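Extracellular solute-binding protein, family 1 (Trichodesmium erythraeum IMS101, PDB 6G7N) binds ferric iron between its two lobes and probably delivers it, as a solute-binding protein, to an ABC transporter for iron uptake. Local coordinates at residues A86-P91 and V231-G236; Y198-K203 and G267-P272; L252-L255 and E259-K262. All coordinates share one frame; numbering follows the deposited sequence.

Interaction 1: A86-P91 and V231-G236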
loop_
_atom_site.group_PDB
_atom_site.type_symbol
_atom_site.label_atom_id
_atom_site.label_comp_id
_atom_site.label_asym_id
_atom_site.label_seq_id
_atom_site.Cartn_x
_atom_site.Cartn_y
_atom_site.Cartn_z
ATOM N N ALA A 86 -12.903 5.579 -7.799
ATOM C CA ALA A 86 -13.514 6.078 -6.574
ATOM C C ALA A 86 -13.049 5.353 -5.323
ATOM O O ALA A 86 -12.916 5.962 -4.266
ATOM C CB ALA A 86 -15.026 6.002 -6.678
ATOM N N ASN A 87 -12.809 4.049 -5.434
ATOM C CA ASN A 87 -12.376 3.257 -4.284
ATOM C C ASN A 87 -10.981 3.606 -3.793
ATOM O O ASN A 87 -10.617 3.208 -2.688
ATOM C CB ASN A 87 -12.498 1.756 -4.572
ATOM C CG ASN A 87 -11.680 1.309 -5.763
ATOM O OD1 ASN A 87 -11.934 1.774 -6.890
ATOM N ND2 ASN A 87 -10.687 0.444 -5.547
ATOM N N LEU A 88 -10.180 4.293 -4.619
ATOM C CA LEU A 88 -8.806 4.618 -4.323
ATOM C C LEU A 88 -8.616 6.092 -3.947
ATOM O O LEU A 88 -7.476 6.573 -3.923
ATOM C CB LEU A 88 -7.894 4.237 -5.494
ATOM C CG LEU A 88 -7.971 2.772 -5.935
ATOM C CD1 LEU A 88 -7.002 2.514 -7.078
ATOM C CD2 LEU A 88 -7.695 1.805 -4.789
ATOM N N ARG A 89 -9.704 6.797 -3.629
ATOM C CA ARG A 89 -9.593 8.184 -3.162
ATOM C C ARG A 89 -10.549 8.400 -1.992
ATOM O O ARG A 89 -11.572 7.730 -1.823
ATOM C CB ARG A 89 -9.835 9.190 -4.304
ATOM C CG ARG A 89 -11.015 8.890 -5.212
ATOM C CD ARG A 89 -11.215 9.980 -6.284
ATOM N NE ARG A 89 -12.093 9.559 -7.384
ATOM C CZ ARG A 89 -13.424 9.583 -7.352
ATOM N NH1 ARG A 89 -14.093 9.198 -8.449
ATOM N NH2 ARG A 89 -14.092 9.956 -6.264
ATOM N N SER A 90 -10.190 9.377 -1.150
ATOM C CA SER A 90 -10.999 9.709 0.021
ATOM C C SER A 90 -12.412 10.103 -0.407
ATOM O O SER A 90 -12.550 11.020 -1.231
ATOM C CB SER A 90 -10.398 10.951 0.666
ATOM O OG SER A 90 -11.222 11.498 1.676
ATOM N N PRO A 91 -13.455 9.574 0.240
ATOM C CA PRO A 91 -14.817 10.067 -0.030
ATOM C C PRO A 91 -14.991 11.559 0.219
ATOM O O PRO A 91 -15.867 12.177 -0.398
ATOM C CB PRO A 91 -15.686 9.232 0.919
ATOM C CG PRO A 91 -14.917 7.949 1.027
ATOM C CD PRO A 91 -13.485 8.380 1.110
ATOM N N VAL A 231 -6.480 -4.306 -2.124
ATOM C CA VAL A 231 -5.559 -3.354 -2.697
ATOM C C VAL A 231 -5.435 -2.147 -1.797
ATOM O O VAL A 231 -6.348 -1.768 -1.057
ATOM C CB VAL A 231 -5.919 -2.984 -4.154
ATOM C CG1 VAL A 231 -5.805 -4.225 -5.037
ATOM C CG2 VAL A 231 -7.280 -2.339 -4.290
ATOM N N ASN A 232 -4.292 -1.499 -1.905
ATOM C CA ASN A 232 -4.020 -0.296 -1.105
ATOM C C ASN A 232 -3.198 0.646 -1.968
ATOM O O ASN A 232 -2.898 0.314 -3.128
ATOM C CB ASN A 232 -3.366 -0.721 0.223
ATOM C CG ASN A 232 -3.575 0.244 1.387
ATOM O OD1 ASN A 232 -3.773 1.457 1.198
ATOM N ND2 ASN A 232 -3.498 -0.283 2.621
ATOM N N ILE A 233 -2.865 1.831 -1.434
ATOM C CA ILE A 233 -2.347 2.906 -2.279
ATOM C C ILE A 233 -1.088 3.543 -1.723
ATOM O O ILE A 233 -0.853 3.597 -0.509
ATOM C CB ILE A 233 -3.419 4.009 -2.480
ATOM C CG1 ILE A 233 -3.972 4.540 -1.151
ATOM C CG2 ILE A 233 -4.529 3.493 -3.369
ATOM C CD1 ILE A 233 -4.738 5.845 -1.285
ATOM N N SER A 234 -0.307 4.092 -2.669
ATOM C CA SER A 234 0.593 5.210 -2.437
ATOM C C SER A 234 -0.185 6.458 -2.830
ATOM O O SER A 234 -0.797 6.469 -3.893
ATOM C CB SER A 234 1.841 5.117 -3.337
ATOM O OG SER A 234 2.634 3.988 -3.069
ATOM N N GLY A 235 -0.205 7.488 -1.998
ATOM C CA GLY A 235 -1.071 8.612 -2.321
ATOM C C GLY A 235 -0.718 9.877 -1.604
ATOM O O GLY A 235 0.307 9.992 -0.958
ATOM N N GLY A 236 -1.582 10.863 -1.782
ATOM C CA GLY A 236 -1.318 12.170 -1.187
ATOM C C GLY A 236 -2.454 13.126 -1.303
ATOM O O GLY A 236 -3.506 12.833 -1.870
#
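Leu88 reaches across to Val231 and Ile233 with a single methyl, CD2, and the side-chain contact is apolar. CD2 lies 3.9 Å from CG2 of Ile233 and 4.2 Å from CG2 of Val231, so one leucine branch meets two beta-branched side chains of the strand. The base of the same leucine takes part as well, its CB standing 4.0 Å from Ile233 CG2. The Leu88 chain runs antiparallel alongside that of Ile233 but lies across that of Val231. Val231 and Ile233 are two apart in an extended strand and therefore turn their CB atoms to the same side, toward the loop. In Ile233, CG2 is anti to the carbonyl carbon and CG1 stands between N and C (chi1 54°); this sends CD1 to within 3.9 Å of the backbone O of Leu88. Branched residues suit the strand, and the longer leucine suits a loop whose backbone stays 7.0 Å away, measured from Leu88 CA to Ile233 CA.

The polar residue between them, Asn232, turns its CB away from the loop and accepts a bond at OD1 from the backbone N of Ile233 (2.8 Å), with the donor tilted 18° from the carbonyl plane; the same oxygen also receives the amide of Ala60.

Segment 86-91 belongs to the loop between helix 78-83 and strand 96-108. Leu88 pairs through its backbone with Gly97 and also packs on Val273, while strand 231-239 runs antiparallel to both 54-58 and 96-108 in the mixed sheet. The loop's leucine thus packs against a central strand of a periplasmic-binding-protein fold.

Interaction 2: Y198-K203 and G267-P272. With FE (Fe (III) ion), chain E; DAL (D-alanine), chain C.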
loop_
_atom_site.group_PDB
_atom_site.type_symbol
_atom_site.label_atom_id
_atom_site.label_comp_id
_atom_site.label_asym_id
_atom_site.label_seq_id
_atom_site.Cartn_x
_atom_site.Cartn_y
_atom_site.Cartn_z
ATOM N N TYR A 198 7.059 -6.206 -3.475
ATOM C CA TYR A 198 8.283 -6.753 -2.885
ATOM C C TYR A 198 8.772 -7.978 -3.660
ATOM O O TYR A 198 9.985 -8.214 -3.737
ATOM C CB TYR A 198 8.116 -7.076 -1.391
ATOM C CG TYR A 198 7.961 -5.858 -0.523
ATOM C CD1 TYR A 198 8.987 -4.935 -0.379
ATOM C CD2 TYR A 198 6.765 -5.601 0.135
ATOM C CE1 TYR A 198 8.830 -3.822 0.411
ATOM C CE2 TYR A 198 6.605 -4.474 0.918
ATOM C CZ TYR A 198 7.633 -3.576 1.044
ATOM O OH TYR A 198 7.468 -2.439 1.802
ATOM N N LEU A 199 7.861 -8.780 -4.209
ATOM C CA LEU A 199 8.300 -9.886 -5.043
ATOM C C LEU A 199 8.854 -9.361 -6.368
ATOM O O LEU A 199 9.908 -9.823 -6.838
ATOM C CB LEU A 199 7.180 -10.895 -5.270
ATOM C CG LEU A 199 7.571 -12.129 -6.058
ATOM C CD1 LEU A 199 8.687 -12.947 -5.389
ATOM C CD2 LEU A 199 6.358 -13.015 -6.289
ATOM N N ALA A 200 8.151 -8.392 -6.960
ATOM C CA ALA A 200 8.653 -7.738 -8.163
ATOM C C ALA A 200 10.047 -7.146 -7.997
ATOM O O ALA A 200 10.894 -7.215 -8.897
ATOM C CB ALA A 200 7.659 -6.714 -8.633
ATOM N N ARG A 201 10.281 -6.536 -6.835
ATOM C CA ARG A 201 11.575 -5.937 -6.543
ATOM C C ARG A 201 12.698 -6.990 -6.604
ATOM O O ARG A 201 13.765 -6.732 -7.184
ATOM C CB ARG A 201 11.535 -5.283 -5.183
ATOM C CG ARG A 201 12.755 -4.486 -4.856
ATOM C CD ARG A 201 12.656 -3.886 -3.463
ATOM N NE ARG A 201 11.574 -2.901 -3.310
ATOM C CZ ARG A 201 11.334 -2.267 -2.170
ATOM N NH1 ARG A 201 12.041 -2.569 -1.082
ATOM N NH2 ARG A 201 10.385 -1.348 -2.086
ATOM N N LEU A 202 12.441 -8.178 -6.028
ATOM C CA LEU A 202 13.411 -9.262 -6.089
ATOM C C LEU A 202 13.640 -9.747 -7.494
ATOM O O LEU A 202 14.787 -10.045 -7.880
ATOM C CB LEU A 202 12.990 -10.410 -5.167
ATOM C CG LEU A 202 13.027 -10.101 -3.685
ATOM C CD1 LEU A 202 12.199 -11.133 -2.932
ATOM C CD2 LEU A 202 14.444 -10.074 -3.137
ATOM N N LYS A 203 12.552 -9.883 -8.263
ATOM C CA LYS A 203 12.594 -10.379 -9.656
ATOM C C LYS A 203 13.426 -9.479 -10.568
ATOM O O LYS A 203 13.898 -9.934 -11.609
ATOM C CB LYS A 203 11.193 -10.477 -10.276
ATOM C CG LYS A 203 10.257 -11.544 -9.729
ATOM C CD LYS A 203 10.360 -12.856 -10.498
ATOM C CE LYS A 203 9.362 -13.884 -9.986
ATOM N NZ LYS A 203 9.261 -15.062 -10.890
ATOM N N GLY A 267 8.496 3.156 -10.460
ATOM C CA GLY A 267 9.572 3.469 -9.535
ATOM C C GLY A 267 9.585 2.552 -8.310
ATOM O O GLY A 267 10.631 2.379 -7.684
ATOM N N ASN A 268 8.431 2.022 -7.922
ATOM C CA ASN A 268 8.365 1.032 -6.866
ATOM C C ASN A 268 7.667 -0.251 -7.273
ATOM O O ASN A 268 7.146 -0.957 -6.402
ATOM C CB ASN A 268 7.727 1.611 -5.593
ATOM C CG ASN A 268 7.916 0.712 -4.381
ATOM O OD1 ASN A 268 8.993 0.095 -4.211
ATOM N ND2 ASN A 268 6.908 0.663 -3.501
ATOM N N ASN A 269 7.647 -0.564 -8.559
ATOM C CA ASN A 269 7.014 -1.790 -9.026
ATOM C C ASN A 269 5.573 -1.953 -8.570
ATOM O O ASN A 269 5.121 -3.064 -8.320
ATOM C CB ASN A 269 7.843 -3.024 -8.647
ATOM C CG ASN A 269 9.249 -2.931 -9.157
ATOM O OD1 ASN A 269 9.474 -2.821 -10.350
ATOM N ND2 ASN A 269 10.212 -2.944 -8.242
ATOM N N GLU A 270 4.852 -0.828 -8.521
ATOM C CA GLU A 270 3.428 -0.767 -8.210
ATOM C C GLU A 270 2.611 -0.701 -9.509
ATOM O O GLU A 270 3.163 -0.505 -10.605
ATOM C CB GLU A 270 3.132 0.406 -7.256
ATOM C CG GLU A 270 3.712 0.152 -5.888
ATOM C CD GLU A 270 3.420 1.243 -4.871
ATOM O OE1 GLU A 270 2.230 1.666 -4.736
ATOM O OE2 GLU A 270 4.362 1.668 -4.155
ATOM N N TYR A 271 1.303 -0.882 -9.360
ATOM C CA TYR A 271 0.379 -0.742 -10.478
ATOM C C TYR A 271 -0.058 0.708 -10.592
ATOM O O TYR A 271 -0.227 1.397 -9.591
ATOM C CB TYR A 271 -0.860 -1.615 -10.241
ATOM C CG TYR A 271 -0.592 -3.101 -10.139
ATOM C CD1 TYR A 271 -0.571 -3.892 -11.283
ATOM C CD2 TYR A 271 -0.334 -3.725 -8.929
ATOM C CE1 TYR A 271 -0.289 -5.255 -11.216
ATOM C CE2 TYR A 271 -0.047 -5.101 -8.855
ATOM C CZ TYR A 271 -0.025 -5.850 -10.001
ATOM O OH TYR A 271 0.275 -7.210 -9.894
ATOM N N PRO A 272 -0.351 1.179 -11.810
ATOM C CA PRO A 272 -1.017 2.471 -11.961
ATOM C C PRO A 272 -2.396 2.435 -11.373
ATOM O O PRO A 272 -3.010 1.372 -11.260
ATOM C CB PRO A 272 -1.128 2.664 -13.492
ATOM C CG PRO A 272 -0.182 1.667 -14.055
ATOM C CD PRO A 272 -0.180 0.518 -13.118
HETATM FE FE FE E . 6.344 -0.848 1.392
HETATM N N DAL C . 7.829 0.572 2.243
HETATM C CA DAL C . 8.209 1.538 1.158
HETATM C CB DAL C . 8.528 2.902 1.749
HETATM C C DAL C . 7.189 1.635 0.072
HETATM O O DAL C . 6.249 0.817 0.124
HETATM O OXT DAL C . 7.345 2.520 -0.813
HETATM O O HOH W 1 9.434 -2.636 -5.381
#
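Arg201 and Asn268 supply the direct polar link between the helix and the loop. NH2 of Arg201 donates to OD1 of Asn268 at 2.9 Å, meeting a lone pair in the carbonyl plane and lying close to its own guanidinium plane; the guanidinium and amide planes are nevertheless 47° apart. Arginine suits this place because its long chain, bent at chi3 (-65°), brings the guanidinium beside Tyr198, whose ring edge, at CD1, lies over one guanidinium face. A water adds a second link: it accepts from Arg201 NE and Asn269 ND2 and can donate to Asn268 OD1, each at 3.0 Å.

Asn268 also faces the ligand. Its ND2 donates to the anti lone pair of Glu270 OE2 (2.8 Å), an oxygen also paired with Arg101 in a salt bridge, and stands 3.3 Å from OXT of the D-alanine. Replacing Asn268 with a leucine would probably cost Glu270 OE2 one of its bonds, deprive Arg201 NH2 of its amide mate and leave the guanidinium less firmly fixed.

The metal is iron(III). Tyr198 OH binds it at 2.0 Å, and D-alanine chelates it through N and O; Tyr141 and Tyr197 complete the tyrosine ligands, hard oxygen donors suited to ferric iron.

Apolar contact is small: CB of Ala200 meets CB of Asn269 at 3.7 Å, and the short alanine lets helix and loop come close. Asn269, with positive phi, is the C-prime residue of the Schellman motif that ends helix 258-266, and its OD1 accepts from Arg204. Helix 196-204 thus lies beside the turn leading from helix 258-266 into strand 271-272, with Tyr198 and Leu202 packed on helix 177-186 and Leu202 also on helix 208-216.

Interaction 3: L252-L255 and E259-K262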
loop_
_atom_site.group_PDB
_atom_site.type_symbol
_atom_site.label_atom_id
_atom_site.label_comp_id
_atom_site.label_asym_id
_atom_site.label_seq_id
_atom_site.Cartn_x
_atom_site.Cartn_y
_atom_site.Cartn_z
ATOM N N LEU A 252 -0.914 17.341 -8.293
ATOM C CA LEU A 252 -1.743 16.134 -8.205
ATOM C C LEU A 252 -2.339 15.756 -9.550
ATOM O O LEU A 252 -2.371 14.575 -9.930
ATOM C CB LEU A 252 -2.844 16.294 -7.161
ATOM C CG LEU A 252 -2.404 16.571 -5.716
ATOM C CD1 LEU A 252 -3.608 16.439 -4.819
ATOM C CD2 LEU A 252 -1.257 15.638 -5.270
ATOM N N GLU A 253 -2.819 16.751 -10.290
ATOM C CA GLU A 253 -3.394 16.464 -11.607
ATOM C C GLU A 253 -2.333 15.912 -12.555
ATOM O O GLU A 253 -2.604 14.992 -13.330
ATOM C CB GLU A 253 -4.067 17.690 -12.171
ATOM C CG GLU A 253 -5.332 18.044 -11.421
ATOM C CD GLU A 253 -6.062 19.285 -11.915
ATOM O OE1 GLU A 253 -5.440 20.154 -12.555
ATOM O OE2 GLU A 253 -7.267 19.426 -11.587
ATOM N N TYR A 254 -1.120 16.465 -12.518
ATOM C CA TYR A 254 -0.044 15.934 -13.339
ATOM C C TYR A 254 0.225 14.460 -13.041
ATOM O O TYR A 254 0.482 13.668 -13.955
ATOM C CB TYR A 254 1.211 16.798 -13.137
ATOM C CG TYR A 254 2.436 16.131 -13.685
ATOM C CD1 TYR A 254 2.667 16.019 -15.049
ATOM C CD2 TYR A 254 3.338 15.497 -12.819
ATOM C CE1 TYR A 254 3.780 15.320 -15.523
ATOM C CE2 TYR A 254 4.414 14.808 -13.283
ATOM C CZ TYR A 254 4.633 14.706 -14.622
ATOM O OH TYR A 254 5.695 13.941 -15.072
ATOM N N LEU A 255 0.131 14.069 -11.766
ATOM C CA LEU A 255 0.413 12.688 -11.387
ATOM C C LEU A 255 -0.510 11.654 -12.006
ATOM O O LEU A 255 -0.125 10.475 -12.061
ATOM C CB LEU A 255 0.426 12.520 -9.873
ATOM C CG LEU A 255 1.592 13.181 -9.125
ATOM C CD1 LEU A 255 1.379 12.972 -7.632
ATOM C CD2 LEU A 255 2.923 12.625 -9.548
ATOM N N GLU A 259 2.037 9.564 -18.628
ATOM C CA GLU A 259 3.504 9.526 -18.450
ATOM C C GLU A 259 3.943 9.493 -16.952
ATOM O O GLU A 259 4.842 8.742 -16.547
ATOM C CB GLU A 259 4.110 10.713 -19.211
ATOM N N ALA A 260 3.262 10.307 -16.138
ATOM C CA ALA A 260 3.561 10.342 -14.713
ATOM C C ALA A 260 3.137 9.039 -14.048
ATOM O O ALA A 260 3.847 8.523 -13.171
ATOM C CB ALA A 260 2.878 11.508 -14.041
ATOM N N GLN A 261 1.999 8.490 -14.462
ATOM C CA GLN A 261 1.554 7.225 -13.911
ATOM C C GLN A 261 2.576 6.122 -14.123
ATOM O O GLN A 261 2.855 5.330 -13.214
ATOM C CB GLN A 261 0.188 6.820 -14.506
ATOM C CG GLN A 261 -0.981 7.564 -13.873
ATOM C CD GLN A 261 -1.272 6.978 -12.516
ATOM O OE1 GLN A 261 -1.742 5.833 -12.400
ATOM N NE2 GLN A 261 -0.962 7.741 -11.474
ATOM N N LYS A 262 3.141 6.077 -15.323
ATOM C CA LYS A 262 4.186 5.084 -15.606
ATOM C C LYS A 262 5.396 5.294 -14.694
ATOM O O LYS A 262 5.877 4.349 -14.048
ATOM C CB LYS A 262 4.601 5.163 -17.060
ATOM C CG LYS A 262 5.756 4.248 -17.423
ATOM C CD LYS A 262 6.171 4.377 -18.886
ATOM C CE LYS A 262 7.407 3.557 -19.228
ATOM N NZ LYS A 262 7.187 2.112 -19.019
#
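The end of helix 245-255 and the start of helix 258-266 come together with Leu255 CA and Ala260 CA 5.1 Å apart. CB of Ala260 sits 3.2 Å from the backbone O of Tyr254. Alanine fits here because its side chain is a lone methyl, turned toward the preceding helix. That methyl also lies over one face of the Tyr254 ring, displaced toward the rim: CB is 4.0 Å from the ring centroid and 24° off the normal, a CH-pi contact, with CE2 and CZ the nearest ring atoms. Tyr254 can offer this face because CG is anti to the backbone N (chi1 166°), which carries the ring forward alongside the second helix. The methyl also reaches the phenol end, with Ala260 CB 3.9 Å from Tyr254 OH.

The two helices follow one another in the chain, joined by a tight turn of a few residues. Within it Ser257 OG binds Tyr254 O, and a weak bond runs from Ala260 N to the same hydroxyl.

Gln261 ties the two helices together by polar means. Its chain is bent at chi2 (-76°), folding the amide back so that NE2 donates to the backbone O of Leu255 at 2.9 Å. The N-H points almost straight at this oxygen, which stays in the amide plane, although the donor approaches tilted from the carbonyl plane. Glutamine suits the site because both ends of its amide are used: NE2 also serves Phe98 O, and OE1 accepts from the backbone N atoms of Val273 and Val274. The buried amide is thereby fixed in its rotation. Elsewhere, Tyr254 and Leu255 pack on Leu17 of helix 15-25, and Leu255 also rests on Phe98 and Met56 of the sheet.

In the fold
Interaction 2 reaches the iron through Tyr198 and lines the amino-acid pocket with Asn268, and the others lie around it. Interaction 1 is 18 Å away between centres, yet joins it directly: Ser234 OG of the strand probably hydrogen-bonds Glu270 OE1 at 2.9 Å, and Ile233 is about 10 Å by its side chain from the bound D-glutamic acid. Interaction 3 is nested in the loop closed by interaction 2 and meets it where Pro272 CB packs on Gln261 OE1 (3.4 Å); its Leu255 side chain stays about 14 Å from either amino-acid ligand. Interactions 1 and 3, centres 15 Å apart, do not touch, although strand 231-239 leads into helix 245-255.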